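PDB 5UJC: MMACHC-like protein from Caenorhabditis elegans, which binds cobalamin and probably catalyses flavin-dependent reductive decyanation of cyanocobalamin and glutathione-dependent demethylation of methylcobalamin. Local coordinates for residues Phe116-Asp121 and Ser188-Pro193; His28-Gly33 and Thr53-Ile58; Glu9-Val14 and Arg110-Asn115; Val67-Trp72 and Ser92-Phe97. One frame throughout, in Å; residues are numbered along the deposited sequence.

Interaction 1: Phe116-Asp121 and Ser188-Pro193; sequences FEILHD and SVLIFP
I118 and L190 pack tightly on one face of this strand pair. The two side chains run alongside each other in one direction. CG1 of I118 presses on CD2 of L190 at 3.5 Å, closer than usual for two carbons. Both CD1 and CG2 of I118 also touch that methyl. Further along this side CB of F116 touches CE1 of F192 at 3.6 Å, with the two ring planes inclined at 46°. On the same face H120 meets S188. The hydroxyl OG of S188 sits in the plane of the imidazole, at its edge, 2.9 Å from ND1 of H120. Either atom could donate this hydrogen bond. With chi1 at -53°, CG of H120 is anti to its carbonyl carbon, and the ring stands beside S188. L102 of helix 93-109 touches both residues.

The strands are antiparallel. Strand 117-120 is an edge strand of a four-stranded sheet, and 185-196 is its inner neighbour. E117 pairs with I191 and L119 with V189, each through two backbone hydrogen bonds. The straightest runs from N of L119 to O of V189, 171° at the hydrogen. Next to the strand end, O of D121 accepts a hydrogen bond from the bound methylcobalamin.

The opposite face is looser. The exposed carboxylate of E117 leads away from I191, and L119 is modelled in two conformers.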
loop_
_atom_site.group_PDB
_atom_site.type_symbol
_atom_site.label_atom_id
_atom_site.label_comp_id
_atom_site.label_asym_id
_atom_site.label_seq_id
_atom_site.Cartn_x
_atom_site.Cartn_y
_atom_site.Cartn_z
ATOM N N PHE A 116 -14.274 5.242 13.654
ATOM C CA PHE A 116 -13.643 5.041 12.373
ATOM C C PHE A 116 -13.645 3.583 11.963
ATOM O O PHE A 116 -13.752 2.685 12.794
ATOM C CB PHE A 116 -12.203 5.603 12.335
ATOM C CG PHE A 116 -11.303 5.065 13.409
ATOM C CD1 PHE A 116 -11.221 5.706 14.659
ATOM C CD2 PHE A 116 -10.503 3.959 13.180
ATOM C CE1 PHE A 116 -10.373 5.239 15.639
ATOM C CE2 PHE A 116 -9.656 3.485 14.171
ATOM C CZ PHE A 116 -9.602 4.121 15.405
ATOM N N GLU A 117 -13.580 3.372 10.658
ATOM C CA GLU A 117 -13.456 2.043 10.064
ATOM C C GLU A 117 -12.087 1.909 9.431
ATOM O O GLU A 117 -11.503 2.902 8.966
ATOM C CB GLU A 117 -14.521 1.869 8.976
ATOM C CG GLU A 117 -15.951 2.034 9.484
ATOM C CD GLU A 117 -16.359 0.957 10.480
ATOM O OE1 GLU A 117 -15.855 -0.190 10.375
ATOM O OE2 GLU A 117 -17.209 1.245 11.343
ATOM N N ILE A 118 -11.554 0.697 9.443
ATOM C CA ILE A 118 -10.253 0.427 8.834
ATOM C C ILE A 118 -10.407 -0.668 7.790
ATOM O O ILE A 118 -10.973 -1.732 8.078
ATOM C CB ILE A 118 -9.171 -0.026 9.879
ATOM C CG1 ILE A 118 -9.095 0.935 11.078
ATOM C CG2 ILE A 118 -7.817 -0.184 9.164
ATOM C CD1 ILE A 118 -7.961 0.621 12.048
ATOM N N LEU A 119 -9.942 -0.383 6.568
ATOM C CA LEU A 119 -9.930 -1.363 5.472
ATOM C C LEU A 119 -8.507 -1.537 5.009
ATOM O O LEU A 119 -7.817 -0.565 4.800
ATOM C CB LEU A 119 -10.792 -0.840 4.291
ATOM C CG LEU A 119 -12.289 -0.744 4.572
ATOM C CD1 LEU A 119 -13.002 -0.137 3.366
ATOM C CD2 LEU A 119 -12.888 -2.119 4.900
ATOM N N HIS A 120 -8.077 -2.780 4.834
ATOM C CA HIS A 120 -6.707 -3.051 4.373
ATOM C C HIS A 120 -6.672 -3.352 2.905
ATOM O O HIS A 120 -7.707 -3.661 2.292
ATOM C CB HIS A 120 -6.130 -4.218 5.159
ATOM C CG HIS A 120 -6.230 -4.037 6.624
ATOM N ND1 HIS A 120 -5.676 -2.953 7.280
ATOM C CD2 HIS A 120 -6.900 -4.746 7.561
ATOM C CE1 HIS A 120 -5.993 -3.018 8.566
ATOM N NE2 HIS A 120 -6.717 -4.108 8.764
ATOM N N ASP A 121 -5.487 -3.302 2.316
ATOM C CA ASP A 121 -5.340 -3.709 0.906
ATOM C C ASP A 121 -5.840 -5.149 0.653
ATOM O O ASP A 121 -6.378 -5.444 -0.404
ATOM C CB ASP A 121 -3.876 -3.542 0.436
ATOM C CG ASP A 121 -2.928 -4.463 1.126
ATOM O OD1 ASP A 121 -2.866 -4.429 2.366
ATOM O OD2 ASP A 121 -2.233 -5.219 0.423
ATOM N N SER A 188 -3.602 0.647 4.177
ATOM C CA SER A 188 -4.905 0.749 4.828
ATOM C C SER A 188 -5.586 2.052 4.474
ATOM O O SER A 188 -4.940 3.039 4.130
ATOM C CB SER A 188 -4.788 0.650 6.378
ATOM O OG SER A 188 -4.151 -0.541 6.789
ATOM N N VAL A 189 -6.908 2.049 4.567
ATOM C CA VAL A 189 -7.679 3.259 4.526
ATOM C C VAL A 189 -8.512 3.352 5.795
ATOM O O VAL A 189 -9.156 2.383 6.199
ATOM C CB VAL A 189 -8.606 3.305 3.291
ATOM C CG1 VAL A 189 -9.636 4.416 3.430
ATOM C CG2 VAL A 189 -7.795 3.482 2.001
ATOM N N LEU A 190 -8.441 4.508 6.431
ATOM C CA LEU A 190 -9.271 4.854 7.581
ATOM C C LEU A 190 -10.400 5.744 7.118
ATOM O O LEU A 190 -10.166 6.712 6.392
ATOM C CB LEU A 190 -8.449 5.596 8.621
ATOM C CG LEU A 190 -7.153 4.963 9.085
ATOM C CD1 LEU A 190 -6.443 5.880 10.057
ATOM C CD2 LEU A 190 -7.353 3.619 9.695
ATOM N N ILE A 191 -11.622 5.389 7.480
ATOM C CA ILE A 191 -12.789 6.183 7.105
ATOM C C ILE A 191 -13.427 6.707 8.388
ATOM O O ILE A 191 -13.619 5.960 9.324
ATOM C CB ILE A 191 -13.803 5.336 6.315
ATOM C CG1 ILE A 191 -13.119 4.710 5.081
ATOM C CG2 ILE A 191 -15.014 6.193 5.890
ATOM C CD1 ILE A 191 -14.003 3.767 4.271
ATOM N N PHE A 192 -13.754 8.003 8.398
ATOM C CA PHE A 192 -14.297 8.692 9.584
ATOM C C PHE A 192 -15.722 9.165 9.302
ATOM O O PHE A 192 -15.928 10.276 8.803
ATOM C CB PHE A 192 -13.405 9.853 9.938
ATOM C CG PHE A 192 -11.987 9.441 10.244
ATOM C CD1 PHE A 192 -11.623 9.077 11.524
ATOM C CD2 PHE A 192 -11.034 9.367 9.239
ATOM C CE1 PHE A 192 -10.335 8.644 11.789
ATOM C CE2 PHE A 192 -9.740 8.934 9.520
ATOM C CZ PHE A 192 -9.406 8.572 10.785
ATOM N N PRO A 193 -16.720 8.311 9.591
ATOM C CA PRO A 193 -18.068 8.603 9.109
ATOM C C PRO A 193 -18.674 9.887 9.653
ATOM O O PRO A 193 -19.589 10.434 9.027
ATOM C CB PRO A 193 -18.885 7.379 9.582
ATOM C CG PRO A 193 -17.888 6.295 9.730
ATOM C CD PRO A 193 -16.632 6.973 10.203
#

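Interaction 2: His28-Gly33 and Thr53-Ile58; sequences HMFKIG and TMALLI
H28 pairs with L57 in a hydrogen-bonded antiparallel pair. N of L57 reaches O of H28 at 2.8 Å, and N of H28 bonds back to O of L57. The imidazole uses NE2 elsewhere, on E26.

M29 follows on the other face. Its CB lies 3.8 Å from CD2 of L56. The chain runs extended to SD (chi1 -168°, chi2 167°), which meets CE of M54 at 4.0 Å. The two methionines run nearly perpendicular.

F30 carries the centre. Two backbone hydrogen bonds tie it to A55. Its chi1 of 66° sets CG between the backbone N and the carbonyl carbon, which lays the ring over A55. CB of A55 stands 3.7 Å from the centroid of the F30 ring in a CH-pi contact. At the ring edge, in its plane, lies N of L57. C137 and V140 of helix 134-140 touch the same phenylalanine.

K31 is the N-cap of helix 32-39, and its NZ bonds to O of F200. I32 opens the helix, yet its N still donates to O of T53 at 3.0 Å. Its CD1 touches CB of A55 at 4.0 Å.

Four backbone bonds join 25-31, an edge strand of the four-stranded sheet, to 53-60. A fifth, from I32, ties on the helix start. Side-chain contacts here are apolar, so the main chain supplies the polar hold and side chains the packing.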
loop_
_atom_site.group_PDB
_atom_site.type_symbol
_atom_site.label_atom_id
_atom_site.label_comp_id
_atom_site.label_asym_id
_atom_site.label_seq_id
_atom_site.Cartn_x
_atom_site.Cartn_y
_atom_site.Cartn_z
ATOM N N HIS A 28 -2.403 10.159 3.340
ATOM C CA HIS A 28 -2.945 11.092 2.369
ATOM C C HIS A 28 -4.467 11.181 2.550
ATOM O O HIS A 28 -5.158 10.160 2.563
ATOM C CB HIS A 28 -2.640 10.606 0.949
ATOM C CG HIS A 28 -1.185 10.442 0.679
ATOM N ND1 HIS A 28 -0.450 11.381 0.020
ATOM C CD2 HIS A 28 -0.327 9.447 0.999
ATOM C CE1 HIS A 28 0.804 10.968 -0.074
ATOM N NE2 HIS A 28 0.906 9.812 0.545
ATOM N N MET A 29 -4.983 12.395 2.684
ATOM C CA MET A 29 -6.393 12.614 2.927
ATOM C C MET A 29 -7.170 12.637 1.613
ATOM O O MET A 29 -6.688 13.170 0.595
ATOM C CB MET A 29 -6.596 13.912 3.701
ATOM C CG MET A 29 -8.001 14.077 4.257
ATOM S SD MET A 29 -8.202 15.366 5.465
ATOM C CE MET A 29 -8.009 16.793 4.489
ATOM N N PHE A 30 -8.391 12.101 1.635
ATOM C CA PHE A 30 -9.287 12.238 0.502
ATOM C C PHE A 30 -10.728 12.131 0.922
ATOM O O PHE A 30 -11.019 11.785 2.062
ATOM C CB PHE A 30 -8.958 11.210 -0.591
ATOM C CG PHE A 30 -9.212 9.763 -0.197
ATOM C CD1 PHE A 30 -8.306 9.064 0.599
ATOM C CD2 PHE A 30 -10.322 9.086 -0.680
ATOM C CE1 PHE A 30 -8.539 7.738 0.936
ATOM C CE2 PHE A 30 -10.539 7.764 -0.371
ATOM C CZ PHE A 30 -9.639 7.078 0.421
ATOM N N LYS A 31 -11.632 12.503 0.013
ATOM C CA LYS A 31 -13.056 12.439 0.280
ATOM C C LYS A 31 -13.606 11.138 -0.303
ATOM O O LYS A 31 -13.281 10.776 -1.418
ATOM C CB LYS A 31 -13.778 13.638 -0.354
ATOM C CG LYS A 31 -13.330 14.982 0.185
ATOM C CD LYS A 31 -14.050 16.132 -0.502
ATOM C CE LYS A 31 -13.626 16.296 -1.962
ATOM N NZ LYS A 31 -13.834 17.693 -2.428
ATOM N N ILE A 32 -14.524 10.498 0.394
ATOM C CA ILE A 32 -15.113 9.280 -0.120
ATOM C C ILE A 32 -15.779 9.535 -1.487
ATOM O O ILE A 32 -15.711 8.688 -2.372
ATOM C CB ILE A 32 -16.139 8.670 0.878
ATOM C CG1 ILE A 32 -15.430 8.124 2.127
ATOM C CG2 ILE A 32 -16.970 7.575 0.210
ATOM C CD1 ILE A 32 -14.467 6.986 1.862
ATOM N N GLY A 33 -16.392 10.710 -1.665
ATOM C CA GLY A 33 -17.030 11.035 -2.949
ATOM C C GLY A 33 -16.065 10.973 -4.136
ATOM O O GLY A 33 -16.458 10.600 -5.260
ATOM N N THR A 53 -17.341 12.668 3.311
ATOM C CA THR A 53 -16.752 11.905 4.401
ATOM C C THR A 53 -15.225 11.852 4.253
ATOM O O THR A 53 -14.705 11.531 3.178
ATOM C CB THR A 53 -17.309 10.474 4.419
ATOM O OG1 THR A 53 -18.728 10.520 4.564
ATOM C CG2 THR A 53 -16.728 9.648 5.556
ATOM N N MET A 54 -14.528 12.162 5.340
ATOM C CA MET A 54 -13.071 12.106 5.382
ATOM C C MET A 54 -12.542 10.672 5.381
ATOM O O MET A 54 -13.039 9.815 6.123
ATOM C CB MET A 54 -12.579 12.803 6.648
ATOM C CG MET A 54 -11.076 12.761 6.846
ATOM S SD MET A 54 -10.603 13.328 8.493
ATOM C CE MET A 54 -8.870 12.873 8.543
ATOM N N ALA A 55 -11.521 10.440 4.557
ATOM C CA ALA A 55 -10.739 9.210 4.596
ATOM C C ALA A 55 -9.251 9.541 4.590
ATOM O O ALA A 55 -8.830 10.581 4.054
ATOM C CB ALA A 55 -11.084 8.327 3.411
ATOM N N LEU A 56 -8.459 8.612 5.145
ATOM C CA LEU A 56 -6.990 8.667 5.096
ATOM C C LEU A 56 -6.457 7.394 4.496
ATOM O O LEU A 56 -6.729 6.306 4.989
ATOM C CB LEU A 56 -6.374 8.855 6.488
ATOM C CG LEU A 56 -6.560 10.215 7.135
ATOM C CD1 LEU A 56 -6.043 10.144 8.575
ATOM C CD2 LEU A 56 -5.804 11.284 6.365
ATOM N N LEU A 57 -5.669 7.550 3.448
ATOM C CA LEU A 57 -4.925 6.458 2.853
ATOM C C LEU A 57 -3.550 6.379 3.510
ATOM O O LEU A 57 -2.808 7.340 3.476
ATOM C CB LEU A 57 -4.777 6.718 1.351
ATOM C CG LEU A 57 -3.897 5.753 0.565
ATOM C CD1 LEU A 57 -4.475 4.346 0.580
ATOM C CD2 LEU A 57 -3.687 6.251 -0.853
ATOM N N ILE A 58 -3.200 5.187 3.988
ATOM C CA ILE A 58 -1.903 4.923 4.609
ATOM C C ILE A 58 -1.117 4.012 3.669
ATOM O O ILE A 58 -1.618 2.951 3.242
ATOM C CB ILE A 58 -2.051 4.228 5.981
ATOM C CG1 ILE A 58 -2.869 5.131 6.958
ATOM C CG2 ILE A 58 -0.689 3.902 6.531
ATOM C CD1 ILE A 58 -3.301 4.457 8.250
#

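Interaction 3: Glu9-Val14 and Arg110-Asn115; sequences ESIKRV and RKVEEN
V112 meets three residues of helix 5-18 from the loop between helix 93-109 and strand 117-120. Its CG1 lies 3.9 Å from CG1 of I11 and also touches the backbone of S10. Its other methyl, CG2, meets CG2 of V14 at 3.5 Å, a tight carbon pair. The two valines point past one another.

E113 comes next and uses its aliphatic part. CB of E113 packs 3.7 Å from CD1 of I11. The chain bends at chi2, 61°, and the carboxylate leads off to H7, whose NE2 it bonds through OE2.

I11 also reaches the sheet, touching M54, L56 and F192. Cut back to an alanine, I11 would no longer reach CB of E113 or CG1 of V112, and a gap would probably open between helix and loop.

The contact is plain apolar packing near the surface, away from the cobalamin site. It joins the N-terminal helix to the loop that leads into an edge strand of the four-stranded antiparallel sheet.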
loop_
_atom_site.group_PDB
_atom_site.type_symbol
_atom_site.label_atom_id
_atom_site.label_comp_id
_atom_site.label_asym_id
_atom_site.label_seq_id
_atom_site.Cartn_x
_atom_site.Cartn_y
_atom_site.Cartn_z
ATOM N N GLU A 9 -7.445 17.794 10.472
ATOM C CA GLU A 9 -5.995 17.939 10.594
ATOM C C GLU A 9 -5.459 17.301 11.884
ATOM O O GLU A 9 -4.427 16.646 11.862
ATOM C CB GLU A 9 -5.577 19.425 10.468
ATOM C CG GLU A 9 -5.625 19.896 9.028
ATOM C CD GLU A 9 -5.454 21.387 8.854
ATOM O OE1 GLU A 9 -5.136 22.091 9.842
ATOM O OE2 GLU A 9 -5.645 21.868 7.706
ATOM N N SER A 10 -6.230 17.393 12.975
ATOM C CA SER A 10 -5.834 16.763 14.263
ATOM C C SER A 10 -5.873 15.242 14.159
ATOM O O SER A 10 -5.007 14.553 14.694
ATOM C CB SER A 10 -6.744 17.238 15.414
ATOM O OG SER A 10 -6.567 18.628 15.685
ATOM N N ILE A 11 -6.859 14.726 13.438
ATOM C CA ILE A 11 -6.941 13.297 13.179
ATOM C C ILE A 11 -5.719 12.827 12.385
ATOM O O ILE A 11 -5.040 11.854 12.767
ATOM C CB ILE A 11 -8.232 12.941 12.426
ATOM C CG1 ILE A 11 -9.422 13.073 13.365
ATOM C CG2 ILE A 11 -8.160 11.536 11.846
ATOM C CD1 ILE A 11 -10.766 13.088 12.637
ATOM N N LYS A 12 -5.427 13.513 11.286
ATOM C CA LYS A 12 -4.291 13.130 10.469
ATOM C C LYS A 12 -2.990 13.241 11.277
ATOM O O LYS A 12 -2.087 12.405 11.133
ATOM C CB LYS A 12 -4.217 13.967 9.199
ATOM C CG LYS A 12 -3.148 13.475 8.225
ATOM C CD LYS A 12 -3.205 14.229 6.918
ATOM C CE LYS A 12 -2.390 13.573 5.819
ATOM N NZ LYS A 12 -0.941 13.536 6.097
ATOM N N ARG A 13 -2.910 14.241 12.165
ATOM C CA ARG A 13 -1.696 14.450 12.951
ATOM C C ARG A 13 -1.418 13.258 13.874
ATOM O O ARG A 13 -0.291 12.823 13.985
ATOM C CB ARG A 13 -1.783 15.734 13.770
ATOM C CG ARG A 13 -0.429 16.230 14.286
ATOM C CD ARG A 13 0.505 16.669 13.140
ATOM N NE ARG A 13 -0.105 17.712 12.318
ATOM C CZ ARG A 13 -0.082 19.021 12.590
ATOM N NH1 ARG A 13 0.607 19.503 13.646
ATOM N NH2 ARG A 13 -0.709 19.858 11.784
ATOM N N VAL A 14 -2.450 12.712 14.509
ATOM C CA VAL A 14 -2.237 11.538 15.390
ATOM C C VAL A 14 -1.752 10.335 14.574
ATOM O O VAL A 14 -0.856 9.617 14.976
ATOM C CB VAL A 14 -3.507 11.129 16.138
ATOM C CG1 VAL A 14 -3.261 9.851 16.942
ATOM C CG2 VAL A 14 -3.928 12.225 17.032
ATOM N N ARG A 110 -8.436 6.908 18.816
ATOM C CA ARG A 110 -9.786 6.841 19.427
ATOM C C ARG A 110 -10.048 8.015 20.382
ATOM O O ARG A 110 -11.205 8.392 20.617
ATOM C CB ARG A 110 -9.982 5.520 20.194
ATOM C CG ARG A 110 -10.162 4.299 19.309
ATOM C CD ARG A 110 -10.096 2.989 20.105
ATOM N NE ARG A 110 -9.865 1.837 19.214
ATOM C CZ ARG A 110 -8.858 0.957 19.315
ATOM N NH1 ARG A 110 -7.946 1.046 20.295
ATOM N NH2 ARG A 110 -8.773 -0.032 18.439
ATOM N N LYS A 111 -8.988 8.570 20.958
ATOM C CA LYS A 111 -9.135 9.696 21.877
ATOM C C LYS A 111 -9.344 11.043 21.154
ATOM O O LYS A 111 -9.733 12.041 21.769
ATOM C CB LYS A 111 -7.931 9.768 22.822
ATOM C CG LYS A 111 -7.755 8.516 23.650
ATOM C CD LYS A 111 -6.611 8.666 24.643
ATOM C CE LYS A 111 -6.050 7.331 25.066
ATOM N NZ LYS A 111 -4.814 7.483 25.889
ATOM N N VAL A 112 -9.057 11.061 19.856
ATOM C CA VAL A 112 -9.263 12.246 19.005
ATOM C C VAL A 112 -10.573 12.122 18.180
ATOM O O VAL A 112 -11.335 13.085 18.057
ATOM C CB VAL A 112 -8.036 12.471 18.075
ATOM C CG1 VAL A 112 -8.296 13.591 17.060
ATOM C CG2 VAL A 112 -6.800 12.787 18.919
ATOM N N GLU A 113 -10.815 10.939 17.621
ATOM C CA GLU A 113 -12.071 10.647 16.889
ATOM C C GLU A 113 -12.429 9.188 17.106
ATOM O O GLU A 113 -11.714 8.300 16.649
ATOM C CB GLU A 113 -11.931 10.941 15.383
ATOM C CG GLU A 113 -13.224 10.699 14.580
ATOM C CD GLU A 113 -14.407 11.582 15.024
ATOM O OE1 GLU A 113 -15.557 11.159 14.811
ATOM O OE2 GLU A 113 -14.183 12.684 15.566
ATOM N N GLU A 114 -13.463 8.935 17.915
ATOM C CA GLU A 114 -13.733 7.570 18.380
ATOM C C GLU A 114 -14.277 6.647 17.285
ATOM O O GLU A 114 -14.042 5.453 17.315
ATOM C CB GLU A 114 -14.661 7.580 19.602
ATOM C CG GLU A 114 -16.107 7.906 19.324
ATOM C CD GLU A 114 -16.941 7.952 20.617
ATOM O OE1 GLU A 114 -16.400 7.589 21.682
ATOM O OE2 GLU A 114 -18.122 8.361 20.573
ATOM N N ASN A 115 -14.946 7.229 16.293
ATOM C CA ASN A 115 -15.659 6.451 15.259
ATOM C C ASN A 115 -14.866 6.397 13.953
ATOM O O ASN A 115 -14.742 7.394 13.264
ATOM C CB ASN A 115 -17.038 7.095 15.007
ATOM C CG ASN A 115 -17.881 6.336 13.989
ATOM O OD1 ASN A 115 -17.502 5.262 13.508
ATOM N ND2 ASN A 115 -19.051 6.886 13.678
#

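Interaction 4: Val67-Trp72 and Ser92-Phe97; sequences VAFRKW and SPIQSF
F69, W72 and F97 form an aromatic cluster where helices 62-80 and 93-109 pack, their short segments crossing at 96°.

The ring pairs are edge-to-face. F69 turns an edge toward the face of F97 in an offset pair, with centroids 5.5 Å apart. F97 in turn directs its edge at the face of the W72 five-membered ring, with planes at 73°. A chi1 of -179° places CG of W72 anti to its own backbone N and carries the indole across the start of helix 93-109.

CH-pi contacts add to these. CD1 of I94 sits over the centre of the F69 ring, 3.8 Å from its centroid. CA of F69 lies over the same F97 face, and CA of F97 over the same face of the pyrrole ring of W72.

Apolar packing fills in round the rings. CB of A68 touches CZ of F97 at 3.7 Å. CB of P93 lies in the plane of the F69 ring, at its edge. CB of S96 touches the far end of the indole, at CH2 and CZ2 of W72. A leucine in place of this tryptophan would probably leave the edge of F97 without its aromatic face and D100 without the NE1 donor that now bonds its OD2.

Within 92-97, O of S92 accepts from both N and OG of S96. The hydroxyl bond, 2.8 Å from OG of S96 to O of S92, comes from above the carbonyl plane.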
loop_
_atom_site.group_PDB
_atom_site.type_symbol
_atom_site.label_atom_id
_atom_site.label_comp_id
_atom_site.label_asym_id
_atom_site.label_seq_id
_atom_site.Cartn_x
_atom_site.Cartn_y
_atom_site.Cartn_z
ATOM N N VAL A 67 13.311 -0.894 8.307
ATOM C CA VAL A 67 13.552 -0.316 9.613
ATOM C C VAL A 67 12.515 -0.805 10.632
ATOM O O VAL A 67 12.871 -1.494 11.611
ATOM C CB VAL A 67 13.583 1.208 9.570
ATOM C CG1 VAL A 67 13.800 1.788 10.971
ATOM C CG2 VAL A 67 14.662 1.693 8.614
ATOM N N ALA A 68 11.245 -0.488 10.410
ATOM C CA ALA A 68 10.222 -0.747 11.460
ATOM C C ALA A 68 9.963 -2.252 11.667
ATOM O O ALA A 68 9.943 -2.748 12.802
ATOM C CB ALA A 68 8.936 -0.008 11.151
ATOM N N PHE A 69 9.764 -2.964 10.586
ATOM C CA PHE A 69 9.517 -4.382 10.648
ATOM C C PHE A 69 10.746 -5.135 11.168
ATOM O O PHE A 69 10.612 -6.044 11.969
ATOM C CB PHE A 69 9.113 -4.898 9.263
ATOM C CG PHE A 69 8.933 -6.388 9.167
ATOM C CD1 PHE A 69 7.937 -7.043 9.872
ATOM C CD2 PHE A 69 9.718 -7.126 8.304
ATOM C CE1 PHE A 69 7.781 -8.400 9.747
ATOM C CE2 PHE A 69 9.512 -8.456 8.141
ATOM C CZ PHE A 69 8.565 -9.108 8.881
ATOM N N ARG A 70 11.928 -4.706 10.754
ATOM C CA ARG A 70 13.148 -5.308 11.265
ATOM C C ARG A 70 13.209 -5.215 12.801
ATOM O O ARG A 70 13.514 -6.205 13.480
ATOM C CB ARG A 70 14.366 -4.685 10.623
ATOM C CG ARG A 70 15.685 -5.268 11.115
ATOM C CD ARG A 70 16.836 -4.842 10.240
ATOM N NE ARG A 70 18.106 -5.380 10.699
ATOM C CZ ARG A 70 19.232 -5.318 10.010
ATOM N NH1 ARG A 70 19.261 -4.743 8.803
ATOM N NH2 ARG A 70 20.339 -5.857 10.502
ATOM N N LYS A 71 12.910 -4.020 13.352
ATOM C CA LYS A 71 12.884 -3.852 14.810
ATOM C C LYS A 71 11.877 -4.815 15.461
ATOM O O LYS A 71 12.166 -5.422 16.508
ATOM C CB LYS A 71 12.563 -2.419 15.175
ATOM C CG LYS A 71 13.680 -1.457 14.912
ATOM C CD LYS A 71 13.289 -0.029 15.247
ATOM C CE LYS A 71 14.231 0.983 14.600
ATOM N NZ LYS A 71 13.799 2.386 14.890
ATOM N N TRP A 72 10.718 -4.970 14.830
ATOM C CA TRP A 72 9.671 -5.812 15.349
ATOM C C TRP A 72 10.118 -7.293 15.340
ATOM O O TRP A 72 9.907 -8.015 16.321
ATOM C CB TRP A 72 8.389 -5.591 14.534
ATOM C CG TRP A 72 7.185 -6.392 14.979
ATOM C CD1 TRP A 72 6.153 -5.958 15.797
ATOM C CD2 TRP A 72 6.785 -7.677 14.488
ATOM N NE1 TRP A 72 5.188 -6.930 15.895
ATOM C CE2 TRP A 72 5.536 -7.995 15.110
ATOM C CE3 TRP A 72 7.366 -8.607 13.619
ATOM C CZ2 TRP A 72 4.858 -9.206 14.869
ATOM C CZ3 TRP A 72 6.684 -9.817 13.376
ATOM C CH2 TRP A 72 5.436 -10.094 13.995
ATOM N N SER A 92 2.365 -15.265 9.659
ATOM C CA SER A 92 1.992 -14.080 8.899
ATOM C C SER A 92 2.704 -12.849 9.502
ATOM O O SER A 92 2.080 -12.001 10.135
ATOM C CB SER A 92 0.463 -13.889 8.939
ATOM O OG SER A 92 -0.212 -15.064 8.529
ATOM N N PRO A 93 4.021 -12.736 9.290
ATOM C CA PRO A 93 4.734 -11.695 10.027
ATOM C C PRO A 93 4.425 -10.272 9.588
ATOM O O PRO A 93 4.351 -9.382 10.442
ATOM C CB PRO A 93 6.202 -12.033 9.808
ATOM C CG PRO A 93 6.202 -12.892 8.528
ATOM C CD PRO A 93 4.928 -13.664 8.608
ATOM N N ILE A 94 4.255 -10.040 8.281
ATOM C CA ILE A 94 4.017 -8.676 7.824
ATOM C C ILE A 94 2.668 -8.181 8.387
ATOM O O ILE A 94 2.571 -7.084 8.909
ATOM C CB ILE A 94 4.016 -8.572 6.301
ATOM C CG1 ILE A 94 5.398 -8.865 5.736
ATOM C CG2 ILE A 94 3.504 -7.217 5.828
ATOM C CD1 ILE A 94 6.461 -7.818 6.048
ATOM N N GLN A 95 1.642 -9.009 8.270
ATOM C CA GLN A 95 0.304 -8.619 8.749
ATOM C C GLN A 95 0.229 -8.544 10.261
ATOM O O GLN A 95 -0.422 -7.661 10.816
ATOM C CB GLN A 95 -0.749 -9.575 8.205
ATOM C CG GLN A 95 -0.988 -9.338 6.738
ATOM C CD GLN A 95 -1.887 -10.370 6.085
ATOM O OE1 GLN A 95 -2.303 -11.362 6.703
ATOM N NE2 GLN A 95 -2.181 -10.153 4.811
ATOM N N SER A 96 0.978 -9.391 10.925
ATOM C CA SER A 96 1.041 -9.333 12.384
ATOM C C SER A 96 1.701 -8.010 12.858
ATOM O O SER A 96 1.220 -7.345 13.776
ATOM C CB SER A 96 1.808 -10.551 12.947
ATOM O OG SER A 96 1.100 -11.744 12.709
ATOM N N PHE A 97 2.806 -7.664 12.223
ATOM C CA PHE A 97 3.491 -6.395 12.463
ATOM C C PHE A 97 2.555 -5.214 12.204
ATOM O O PHE A 97 2.403 -4.349 13.055
ATOM C CB PHE A 97 4.738 -6.315 11.587
ATOM C CG PHE A 97 5.229 -4.923 11.350
ATOM C CD1 PHE A 97 5.898 -4.219 12.329
ATOM C CD2 PHE A 97 5.005 -4.315 10.133
ATOM C CE1 PHE A 97 6.351 -2.914 12.074
ATOM C CE2 PHE A 97 5.418 -3.043 9.885
ATOM C CZ PHE A 97 6.096 -2.334 10.840
#

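Interactions 1 and 2 belong to one sheet. Strands 53-60 and 185-196 are neighbours in it, and O of S188 and N of I58 probably bond between the two contacts. Both rely on backbone hydrogen bonds, but interaction 2 is buried while interaction 1 is only partly so and runs to the cobalamin pocket. Interaction 3 is a surface contact made by apolar packing, without cross-segment hydrogen bonds. It still adjoins both sheet contacts, since I11 packs on F192 and on M54. Interaction 4 stands apart, its centre 20 Å or more from the others. It joins helix to helix through aromatic rings. Helix 93-109, which starts there, leads on to the loop of interaction 3.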